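Local atomic coordinates of galectin 2 (Gallus gallus, PDB entry 2YMZ), a protein that probably binds carbohydrates, as expected of a homodimeric lectin of the galectin family. Residues V85-L93 / E103-I113; G15-S24 / G121-E130. All blocks are in the same frame, centred on the assembly; numbering follows the deposited sequence.

Contact 1: residues V85-L93 / E103-I113; sequences VEFLGDKFL and EFPNRHGYDKI
The amide nitrogen ND2 of Asn106 bridges two backbone carbonyls, Gly89 O at 2.9 Å across the contact and Tyr110 O at 2.9 Å in its own segment. Both acceptors lie in the amide plane, and the N-H points almost straight at Gly89 O (172°). With CG anti to the backbone N (chi1 -176°) the amide reaches between the 88-91 turn and the loop that leads to Tyr110. The two bonds use both hydrogens of the NH2 group and fix the rotation of the amide, whose OD1 takes a further, weak bond from Tyr110 N. The backbone N of Asn106 donates to Asp90 O, 2.8 Å away, from above the carbonyl plane, so main chain and side chain of one residue together hold the type II' turn Leu88-Lys91. The Phe87 ring stands nearly perpendicular to the amide, with Tyr110 O at the ring edge (3.4 Å from CZ), and its CE2 lies 3.6 Å from Ile113 CG1. Phe92 brings CE2 to within 3.8 Å of Asn106 CB. Beyond them the strands pair antiparallel: Phe92 and Phe104 exchange both backbone bonds, and the Lys91 chain crosses that of Glu103, Lys91 NZ staying 4.3 Å from Glu103 OE1, too far for a salt bridge. The contact lies at one end of the galectin β-sandwich, where hairpin 91-95/101-105 forms an outer edge of the five-stranded sheet. Phe92 packs inward on Ala42 and Phe104 on Leu43 of strand 40-48, while residues 106-111 carry the chain over to strand 112-120 of the opposing sheet.

Contact 2: residues G15-S24 / G121-E130; sequences GTMKIKGHIS and GFKVTSFKVE
Lys20 O accepts two backbone N-H groups, Thr125 N at 2.9 Å and Ser126 N at 3.2 Å, both from the same face of its carbonyl plane. This is a classic β-bulge: two residues, Thr125 and Ser126, stand across from the single Lys20, and the antiparallel register slips by one residue before Gly21 pairs with Val124. Next to the bulge the Phe122 ring lies against the main chain, its CZ 3.3 Å from Gly21 N and one face beneath Gly21 C. Its CG is anti to the backbone N (chi1 -173°), carrying the ring across the backbone of Gly21. Ile19 CG2 and Ile23 CG1 pack on either side of this ring, near CE1 and CD2. Further along the same face, Met17 CG meets Phe127 CE1 at 3.7 Å, and Met17 SD sits at the edge of that ring, 5.2 Å from its centroid, in a Met-aromatic contact. The other face is polar, with Lys18 beside Lys128 and Lys20 beside Ser126. There, one water joins Lys18 NZ to Glu130 OE2, and another ties this carboxylate oxygen to Thr16 OG1. Strand 16-23 is flanked by strands 80-88 and 122-129; Met17 packs on Leu116 and Ile19 on Ile118 of strand 112-120 in the opposing sheet, and Phe30 of strand 30-34 stacks on Phe122. Strand 122-129 is the edge of its sheet within the chain, but Ser126-Lys128 pair antiparallel with a strand of the second subunit and Phe127 packs on Phe127 of that subunit, so the sheet continues through the dimer.

Both contacts include strands of the same five-stranded sheet, their centres about 18 Å apart: contact 1 takes in the hairpin at one margin, contact 2 the strand pair at the dimer margin. Strand 80-88 joins them through backbone bonds to strand 16-23, Val85 O lying 2.8 Å from Met17 N and Phe87 N 3.0 Å from Gly15 O. In sequence, the segments of contact 1 fall between those of contact 2. In galectins the carbohydrate sits on the opposing sheet, here probably on strands 40-48, 53-60 and 63-70, so both contacts lie mainly on the other side of the sandwich. A sulfate ion, probably from the crystallisation liquor, lies about 4 Å from the side chain of His22.

Contact 1: residues V85-L93 / E103-I113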
loop_
_atom_site.group_PDB
_atom_site.type_symbol
_atom_site.label_atom_id
_atom_site.label_comp_id
_atom_site.label_asym_id
_atom_site.label_seq_id
_atom_site.Cartn_x
_atom_site.Cartn_y
_atom_site.Cartn_z
ATOM N N VAL A 85 11.672 -7.293 4.251
ATOM C CA VAL A 85 12.278 -7.882 3.043
ATOM C C VAL A 85 13.437 -6.970 2.661
ATOM O O VAL A 85 13.272 -5.737 2.657
ATOM C CB VAL A 85 11.317 -7.885 1.877
ATOM C CG1 VAL A 85 11.950 -8.716 0.726
ATOM C CG2 VAL A 85 9.955 -8.548 2.282
ATOM N N GLU A 86 14.576 -7.576 2.299
ATOM C CA GLU A 86 15.700 -6.784 1.779
ATOM C C GLU A 86 16.129 -7.292 0.440
ATOM O O GLU A 86 16.129 -8.543 0.229
ATOM C CB GLU A 86 16.806 -6.914 2.740
ATOM C CG GLU A 86 16.535 -5.937 3.845
ATOM C CD GLU A 86 17.249 -6.292 5.080
ATOM O OE1 GLU A 86 17.927 -7.332 5.053
ATOM O OE2 GLU A 86 17.108 -5.513 6.072
ATOM N N PHE A 87 16.403 -6.338 -0.462
ATOM C CA PHE A 87 16.766 -6.627 -1.829
ATOM C C PHE A 87 18.304 -6.597 -1.816
ATOM O O PHE A 87 18.919 -5.500 -1.718
ATOM C CB PHE A 87 16.141 -5.554 -2.732
ATOM C CG PHE A 87 16.306 -5.796 -4.218
ATOM C CD1 PHE A 87 17.264 -6.691 -4.716
ATOM C CD2 PHE A 87 15.572 -5.036 -5.105
ATOM C CE1 PHE A 87 17.432 -6.885 -6.068
ATOM C CE2 PHE A 87 15.711 -5.240 -6.499
ATOM C CZ PHE A 87 16.662 -6.143 -6.960
ATOM N N LEU A 88 18.922 -7.770 -1.765
ATOM C CA LEU A 88 20.359 -7.803 -1.570
ATOM C C LEU A 88 21.096 -8.315 -2.833
ATOM O O LEU A 88 21.736 -9.360 -2.797
ATOM C CB LEU A 88 20.720 -8.582 -0.303
ATOM C CG LEU A 88 20.175 -8.003 0.999
ATOM C CD1 LEU A 88 20.610 -8.879 2.125
ATOM C CD2 LEU A 88 20.650 -6.590 1.256
ATOM N N GLY A 89 20.932 -7.610 -3.953
ATOM C CA GLY A 89 21.660 -7.956 -5.153
ATOM C C GLY A 89 21.194 -9.273 -5.704
ATOM O O GLY A 89 20.141 -9.315 -6.332
ATOM N N ASP A 90 21.966 -10.335 -5.438
ATOM C CA ASP A 90 21.711 -11.667 -5.993
ATOM C C ASP A 90 20.695 -12.477 -5.168
ATOM O O ASP A 90 20.394 -13.626 -5.496
ATOM C CB ASP A 90 23.022 -12.472 -6.142
ATOM C CG ASP A 90 23.558 -12.973 -4.821
ATOM O OD1 ASP A 90 23.357 -12.297 -3.802
ATOM O OD2 ASP A 90 24.194 -14.051 -4.793
ATOM N N LYS A 91 20.188 -11.882 -4.103
ATOM C CA LYS A 91 19.203 -12.589 -3.303
ATOM C C LYS A 91 18.294 -11.623 -2.580
ATOM O O LYS A 91 18.608 -10.468 -2.389
ATOM C CB LYS A 91 19.889 -13.467 -2.273
ATOM C CG LYS A 91 20.752 -12.741 -1.266
ATOM C CD LYS A 91 21.516 -13.714 -0.364
ATOM C CE LYS A 91 22.088 -13.038 0.892
ATOM N NZ LYS A 91 23.527 -12.634 0.726
ATOM N N PHE A 92 17.170 -12.188 -2.166
ATOM C CA PHE A 92 16.242 -11.532 -1.229
ATOM C C PHE A 92 16.382 -12.154 0.137
ATOM O O PHE A 92 16.573 -13.385 0.311
ATOM C CB PHE A 92 14.823 -11.661 -1.778
ATOM C CG PHE A 92 14.670 -11.041 -3.132
ATOM C CD1 PHE A 92 14.541 -9.641 -3.278
ATOM C CD2 PHE A 92 14.738 -11.806 -4.256
ATOM C CE1 PHE A 92 14.438 -9.077 -4.532
ATOM C CE2 PHE A 92 14.630 -11.257 -5.520
ATOM C CZ PHE A 92 14.477 -9.873 -5.667
ATOM N N LEU A 93 16.264 -11.316 1.158
ATOM C CA LEU A 93 16.349 -11.868 2.436
ATOM C C LEU A 93 15.047 -11.412 3.137
ATOM O O LEU A 93 14.750 -10.213 3.136
ATOM C CB LEU A 93 17.588 -11.284 3.102
ATOM C CG LEU A 93 17.923 -11.719 4.516
ATOM C CD1 LEU A 93 18.681 -13.043 4.496
ATOM C CD2 LEU A 93 18.811 -10.642 5.140
ATOM N N GLU A 103 16.203 -16.875 3.077
ATOM C CA GLU A 103 16.926 -16.376 1.939
ATOM C C GLU A 103 16.385 -16.988 0.622
ATOM O O GLU A 103 16.046 -18.171 0.547
ATOM C CB GLU A 103 18.400 -16.717 2.181
ATOM C CG GLU A 103 19.395 -16.174 1.205
ATOM C CD GLU A 103 20.836 -16.475 1.655
ATOM O OE1 GLU A 103 21.334 -15.801 2.608
ATOM O OE2 GLU A 103 21.451 -17.393 1.051
ATOM N N PHE A 104 16.227 -16.203 -0.402
ATOM C CA PHE A 104 15.746 -16.696 -1.712
ATOM C C PHE A 104 16.526 -16.044 -2.853
ATOM O O PHE A 104 16.639 -14.794 -2.908
ATOM C CB PHE A 104 14.251 -16.335 -1.928
ATOM C CG PHE A 104 13.626 -17.015 -3.109
ATOM C CD1 PHE A 104 13.456 -18.428 -3.099
ATOM C CD2 PHE A 104 13.179 -16.295 -4.217
ATOM C CE1 PHE A 104 12.853 -19.080 -4.182
ATOM C CE2 PHE A 104 12.612 -16.945 -5.323
ATOM C CZ PHE A 104 12.447 -18.351 -5.309
ATOM N N PRO A 105 17.019 -16.861 -3.820
ATOM C CA PRO A 105 17.852 -16.291 -4.877
ATOM C C PRO A 105 17.092 -15.383 -5.804
ATOM O O PRO A 105 15.911 -15.578 -6.098
ATOM C CB PRO A 105 18.328 -17.516 -5.671
ATOM C CG PRO A 105 17.227 -18.515 -5.466
ATOM C CD PRO A 105 16.850 -18.330 -4.016
ATOM N N ASN A 106 17.783 -14.316 -6.206
ATOM C CA ASN A 106 17.278 -13.449 -7.266
ATOM C C ASN A 106 17.626 -14.108 -8.560
ATOM O O ASN A 106 18.572 -13.657 -9.262
ATOM C CB ASN A 106 17.988 -12.044 -7.178
ATOM C CG ASN A 106 17.455 -11.052 -8.180
ATOM O OD1 ASN A 106 16.506 -11.309 -8.887
ATOM N ND2 ASN A 106 18.083 -9.845 -8.235
ATOM N N ARG A 107 16.890 -15.184 -8.871
ATOM C CA ARG A 107 17.157 -16.072 -10.004
ATOM C C ARG A 107 17.227 -15.397 -11.328
ATOM O O ARG A 107 18.051 -15.779 -12.166
ATOM C CB ARG A 107 15.987 -17.065 -10.149
ATOM C CG ARG A 107 15.927 -18.014 -9.026
ATOM C CD ARG A 107 14.630 -18.799 -9.146
ATOM N NE ARG A 107 14.828 -19.871 -8.218
ATOM C CZ ARG A 107 13.852 -20.646 -7.791
ATOM N NH1 ARG A 107 12.622 -20.383 -8.184
ATOM N NH2 ARG A 107 14.162 -21.643 -6.957
ATOM N N HIS A 108 16.326 -14.440 -11.571
ATOM C CA HIS A 108 16.205 -13.912 -12.901
ATOM C C HIS A 108 16.935 -12.583 -13.032
ATOM O O HIS A 108 16.837 -11.912 -14.047
ATOM C CB HIS A 108 14.741 -13.831 -13.288
ATOM C CG HIS A 108 13.992 -15.096 -12.976
ATOM N ND1 HIS A 108 14.167 -16.269 -13.690
ATOM C CD2 HIS A 108 13.064 -15.375 -12.020
ATOM C CE1 HIS A 108 13.393 -17.212 -13.182
ATOM N NE2 HIS A 108 12.720 -16.700 -12.160
ATOM N N GLY A 109 17.681 -12.229 -11.999
ATOM C CA GLY A 109 18.559 -11.063 -12.095
ATOM C C GLY A 109 17.875 -9.717 -12.171
ATOM O O GLY A 109 18.445 -8.764 -12.692
ATOM N N TYR A 110 16.672 -9.596 -11.594
ATOM C CA TYR A 110 16.030 -8.271 -11.488
ATOM C C TYR A 110 16.989 -7.235 -10.939
ATOM O O TYR A 110 17.668 -7.468 -9.920
ATOM C CB TYR A 110 14.871 -8.311 -10.458
ATOM C CG TYR A 110 13.604 -8.944 -10.967
ATOM C CD1 TYR A 110 13.534 -10.302 -11.221
ATOM C CD2 TYR A 110 12.482 -8.152 -11.210
ATOM C CE1 TYR A 110 12.376 -10.891 -11.719
ATOM C CE2 TYR A 110 11.306 -8.715 -11.700
ATOM C CZ TYR A 110 11.269 -10.103 -11.936
ATOM O OH TYR A 110 10.099 -10.674 -12.398
ATOM N N ASP A 111 16.983 -6.036 -11.519
ATOM C CA ASP A 111 17.733 -4.995 -10.842
ATOM C C ASP A 111 16.817 -3.988 -10.167
ATOM O O ASP A 111 17.255 -3.192 -9.333
ATOM C CB ASP A 111 18.748 -4.305 -11.805
ATOM C CG ASP A 111 18.083 -3.562 -12.983
ATOM O OD1 ASP A 111 16.892 -3.779 -13.328
ATOM O OD2 ASP A 111 18.802 -2.751 -13.610
ATOM N N LYS A 112 15.531 -4.045 -10.526
ATOM C CA LYS A 112 14.562 -3.132 -9.974
ATOM C C LYS A 112 13.261 -3.933 -9.816
ATOM O O LYS A 112 12.863 -4.655 -10.719
ATOM C CB LYS A 112 14.373 -1.960 -10.958
ATOM C CG LYS A 112 13.254 -0.984 -10.645
ATOM C CD LYS A 112 12.971 -0.198 -11.935
ATOM C CE LYS A 112 11.668 0.563 -11.819
ATOM N NZ LYS A 112 11.597 1.753 -12.720
ATOM N N ILE A 113 12.590 -3.727 -8.703
ATOM C CA ILE A 113 11.281 -4.320 -8.469
ATOM C C ILE A 113 10.284 -3.158 -8.588
ATOM O O ILE A 113 10.413 -2.133 -7.908
ATOM C CB ILE A 113 11.210 -4.970 -7.050
ATOM C CG1 ILE A 113 12.221 -6.155 -6.911
ATOM C CG2 ILE A 113 9.759 -5.299 -6.642
ATOM C CD1 ILE A 113 11.905 -7.302 -7.813
#

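Contact 2: residues G15-S24 / G121-E130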
loop_
_atom_site.group_PDB
_atom_site.type_symbol
_atom_site.label_atom_id
_atom_site.label_comp_id
_atom_site.label_asym_id
_atom_site.label_seq_id
_atom_site.Cartn_x
_atom_site.Cartn_y
_atom_site.Cartn_z
ATOM N N GLY A 15 17.631 -1.951 -1.134
ATOM C CA GLY A 15 16.259 -1.603 -0.643
ATOM C C GLY A 15 15.810 -2.429 0.556
ATOM O O GLY A 15 16.213 -3.569 0.711
ATOM N N THR A 16 14.934 -1.863 1.409
ATOM C CA THR A 16 14.409 -2.582 2.596
ATOM C C THR A 16 12.920 -2.272 2.503
ATOM O O THR A 16 12.541 -1.155 2.134
ATOM C CB THR A 16 14.916 -1.980 3.906
ATOM O OG1 THR A 16 16.320 -2.179 3.976
ATOM C CG2 THR A 16 14.368 -2.734 5.123
ATOM N N MET A 17 12.068 -3.263 2.781
ATOM C CA MET A 17 10.620 -3.046 2.817
ATOM C C MET A 17 10.108 -3.666 4.121
ATOM O O MET A 17 10.548 -4.773 4.520
ATOM C CB MET A 17 10.014 -3.781 1.635
ATOM C CG MET A 17 8.523 -3.617 1.489
ATOM S SD MET A 17 8.030 -4.535 -0.039
ATOM C CE MET A 17 8.676 -3.476 -1.355
ATOM N N LYS A 18 9.266 -2.908 4.835
ATOM C CA LYS A 18 8.751 -3.322 6.150
ATOM C C LYS A 18 7.252 -3.436 5.961
ATOM O O LYS A 18 6.575 -2.468 5.539
ATOM C CB LYS A 18 9.159 -2.275 7.220
ATOM C CG LYS A 18 10.695 -2.290 7.345
ATOM C CD LYS A 18 11.235 -1.122 8.195
ATOM C CE LYS A 18 12.674 -0.773 7.774
ATOM N NZ LYS A 18 13.156 0.436 8.498
ATOM N N ILE A 19 6.717 -4.650 6.202
ATOM C CA ILE A 19 5.308 -4.894 5.999
ATOM C C ILE A 19 4.773 -5.387 7.341
ATOM O O ILE A 19 5.197 -6.436 7.804
ATOM C CB ILE A 19 5.118 -5.991 4.934
ATOM C CG1 ILE A 19 5.498 -5.420 3.553
ATOM C CG2 ILE A 19 3.628 -6.429 4.851
ATOM C CD1 ILE A 19 5.711 -6.457 2.457
ATOM N N LYS A 20 3.823 -4.699 7.919
ATOM C CA LYS A 20 3.195 -5.196 9.145
ATOM C C LYS A 20 1.790 -5.385 8.866
ATOM O O LYS A 20 1.164 -4.606 8.136
ATOM C CB LYS A 20 3.203 -4.196 10.318
ATOM C CG LYS A 20 4.533 -3.826 10.863
ATOM C CD LYS A 20 4.258 -2.883 12.071
ATOM C CE LYS A 20 4.077 -3.668 13.345
ATOM N NZ LYS A 20 4.245 -2.726 14.534
ATOM N N GLY A 21 1.177 -6.408 9.475
ATOM C CA GLY A 21 -0.230 -6.551 9.230
ATOM C C GLY A 21 -0.829 -7.655 10.053
ATOM O O GLY A 21 -0.103 -8.305 10.853
ATOM N N HIS A 22 -2.142 -7.760 9.939
ATOM C CA HIS A 22 -2.921 -8.725 10.731
ATOM C C HIS A 22 -3.216 -10.028 9.936
ATOM O O HIS A 22 -3.811 -9.983 8.868
ATOM C CB HIS A 22 -4.225 -8.052 11.120
ATOM C CG HIS A 22 -5.071 -8.932 11.996
ATOM N ND1 HIS A 22 -4.816 -9.135 13.334
ATOM C CD2 HIS A 22 -6.125 -9.716 11.688
ATOM C CE1 HIS A 22 -5.700 -10.002 13.817
ATOM N NE2 HIS A 22 -6.496 -10.373 12.840
ATOM N N ILE A 23 -2.867 -11.176 10.523
ATOM C CA ILE A 23 -3.175 -12.476 9.872
ATOM C C ILE A 23 -4.566 -12.838 10.364
ATOM O O ILE A 23 -4.790 -12.831 11.537
ATOM C CB ILE A 23 -2.156 -13.532 10.309
ATOM C CG1 ILE A 23 -0.737 -13.122 9.769
ATOM C CG2 ILE A 23 -2.513 -14.929 9.735
ATOM C CD1 ILE A 23 0.426 -13.927 10.352
ATOM N N SER A 24 -5.458 -13.160 9.437
ATOM C CA SER A 24 -6.866 -13.467 9.728
ATOM C C SER A 24 -6.903 -14.672 10.696
ATOM O O SER A 24 -6.065 -15.596 10.645
ATOM C CB SER A 24 -7.631 -13.801 8.419
ATOM O OG SER A 24 -7.516 -12.748 7.428
ATOM N N GLY A 121 -4.834 -14.125 3.623
ATOM C CA GLY A 121 -5.450 -13.696 4.901
ATOM C C GLY A 121 -4.493 -12.799 5.656
ATOM O O GLY A 121 -4.011 -13.168 6.720
ATOM N N PHE A 122 -4.148 -11.646 5.069
ATOM C CA PHE A 122 -3.213 -10.730 5.658
ATOM C C PHE A 122 -3.713 -9.314 5.324
ATOM O O PHE A 122 -3.873 -8.995 4.143
ATOM C CB PHE A 122 -1.794 -10.975 5.118
ATOM C CG PHE A 122 -0.739 -10.179 5.786
ATOM C CD1 PHE A 122 -0.446 -8.885 5.372
ATOM C CD2 PHE A 122 -0.015 -10.708 6.878
ATOM C CE1 PHE A 122 0.529 -8.145 5.993
ATOM C CE2 PHE A 122 0.992 -9.966 7.492
ATOM C CZ PHE A 122 1.270 -8.681 7.078
ATOM N N LYS A 123 -4.054 -8.528 6.343
ATOM C CA LYS A 123 -4.551 -7.154 6.147
ATOM C C LYS A 123 -3.387 -6.226 6.523
ATOM O O LYS A 123 -2.981 -6.201 7.682
ATOM C CB LYS A 123 -5.738 -6.748 7.064
ATOM C CG LYS A 123 -6.970 -7.643 7.084
ATOM C CD LYS A 123 -7.925 -7.513 5.899
ATOM C CE LYS A 123 -8.641 -8.849 5.600
ATOM N NZ LYS A 123 -9.881 -9.014 6.398
ATOM N N VAL A 124 -2.857 -5.452 5.561
ATOM C CA VAL A 124 -1.720 -4.592 5.837
ATOM C C VAL A 124 -2.103 -3.446 6.789
ATOM O O VAL A 124 -3.097 -2.742 6.585
ATOM C CB VAL A 124 -1.132 -4.008 4.497
ATOM C CG1 VAL A 124 -0.029 -2.981 4.774
ATOM C CG2 VAL A 124 -0.606 -5.182 3.646
ATOM N N THR A 125 -1.368 -3.288 7.871
ATOM C CA THR A 125 -1.548 -2.102 8.705
ATOM C C THR A 125 -0.424 -1.068 8.627
ATOM O O THR A 125 -0.671 0.092 8.897
ATOM C CB THR A 125 -1.753 -2.495 10.204
ATOM O OG1 THR A 125 -0.648 -3.204 10.608
ATOM C CG2 THR A 125 -2.919 -3.431 10.378
ATOM N N SER A 126 0.780 -1.448 8.224
ATOM C CA SER A 126 1.869 -0.450 8.045
ATOM C C SER A 126 2.724 -0.967 6.875
ATOM O O SER A 126 2.914 -2.188 6.735
ATOM C CB SER A 126 2.733 -0.446 9.336
ATOM O OG SER A 126 3.736 0.538 9.326
ATOM N N PHE A 127 3.254 -0.058 6.047
ATOM C CA PHE A 127 4.117 -0.455 4.937
ATOM C C PHE A 127 5.171 0.642 4.845
ATOM O O PHE A 127 4.816 1.807 4.888
ATOM C CB PHE A 127 3.286 -0.511 3.655
ATOM C CG PHE A 127 4.107 -0.535 2.406
ATOM C CD1 PHE A 127 4.668 -1.741 1.952
ATOM C CD2 PHE A 127 4.308 0.659 1.676
ATOM C CE1 PHE A 127 5.475 -1.739 0.775
ATOM C CE2 PHE A 127 5.092 0.643 0.541
ATOM C CZ PHE A 127 5.641 -0.553 0.077
ATOM N N LYS A 128 6.431 0.255 4.677
ATOM C CA LYS A 128 7.432 1.303 4.480
ATOM C C LYS A 128 8.445 0.742 3.517
ATOM O O LYS A 128 8.789 -0.416 3.610
ATOM C CB LYS A 128 8.107 1.584 5.809
ATOM C CG LYS A 128 9.242 2.651 5.728
ATOM C CD LYS A 128 9.600 3.103 7.155
ATOM C CE LYS A 128 10.926 3.853 7.244
ATOM N NZ LYS A 128 10.754 5.289 6.947
ATOM N N VAL A 129 8.905 1.575 2.564
ATOM C CA VAL A 129 9.916 1.087 1.607
ATOM C C VAL A 129 10.995 2.194 1.486
ATOM O O VAL A 129 10.646 3.384 1.461
ATOM C CB VAL A 129 9.232 0.714 0.255
ATOM C CG1 VAL A 129 8.428 1.867 -0.407
ATOM C CG2 VAL A 129 10.202 0.122 -0.757
ATOM N N GLU A 130 12.244 1.766 1.392
ATOM C CA GLU A 130 13.356 2.720 1.158
ATOM C C GLU A 130 14.413 2.028 0.364
ATOM O O GLU A 130 14.298 0.823 0.119
ATOM C CB GLU A 130 13.901 3.194 2.494
ATOM C CG GLU A 130 14.438 2.083 3.357
ATOM C CD GLU A 130 14.795 2.490 4.796
ATOM O OE1 GLU A 130 14.159 3.409 5.398
ATOM O OE2 GLU A 130 15.773 1.880 5.327
ATOM O OXT GLU A 130 15.364 2.681 -0.074
HETATM O O HOH W 1 11.859 0.206 4.890
HETATM O O HOH W 2 17.410 0.184 3.572
HETATM O O HOH W 3 5.891 -0.891 8.306
HETATM O O HOH W 4 15.748 0.628 7.543
#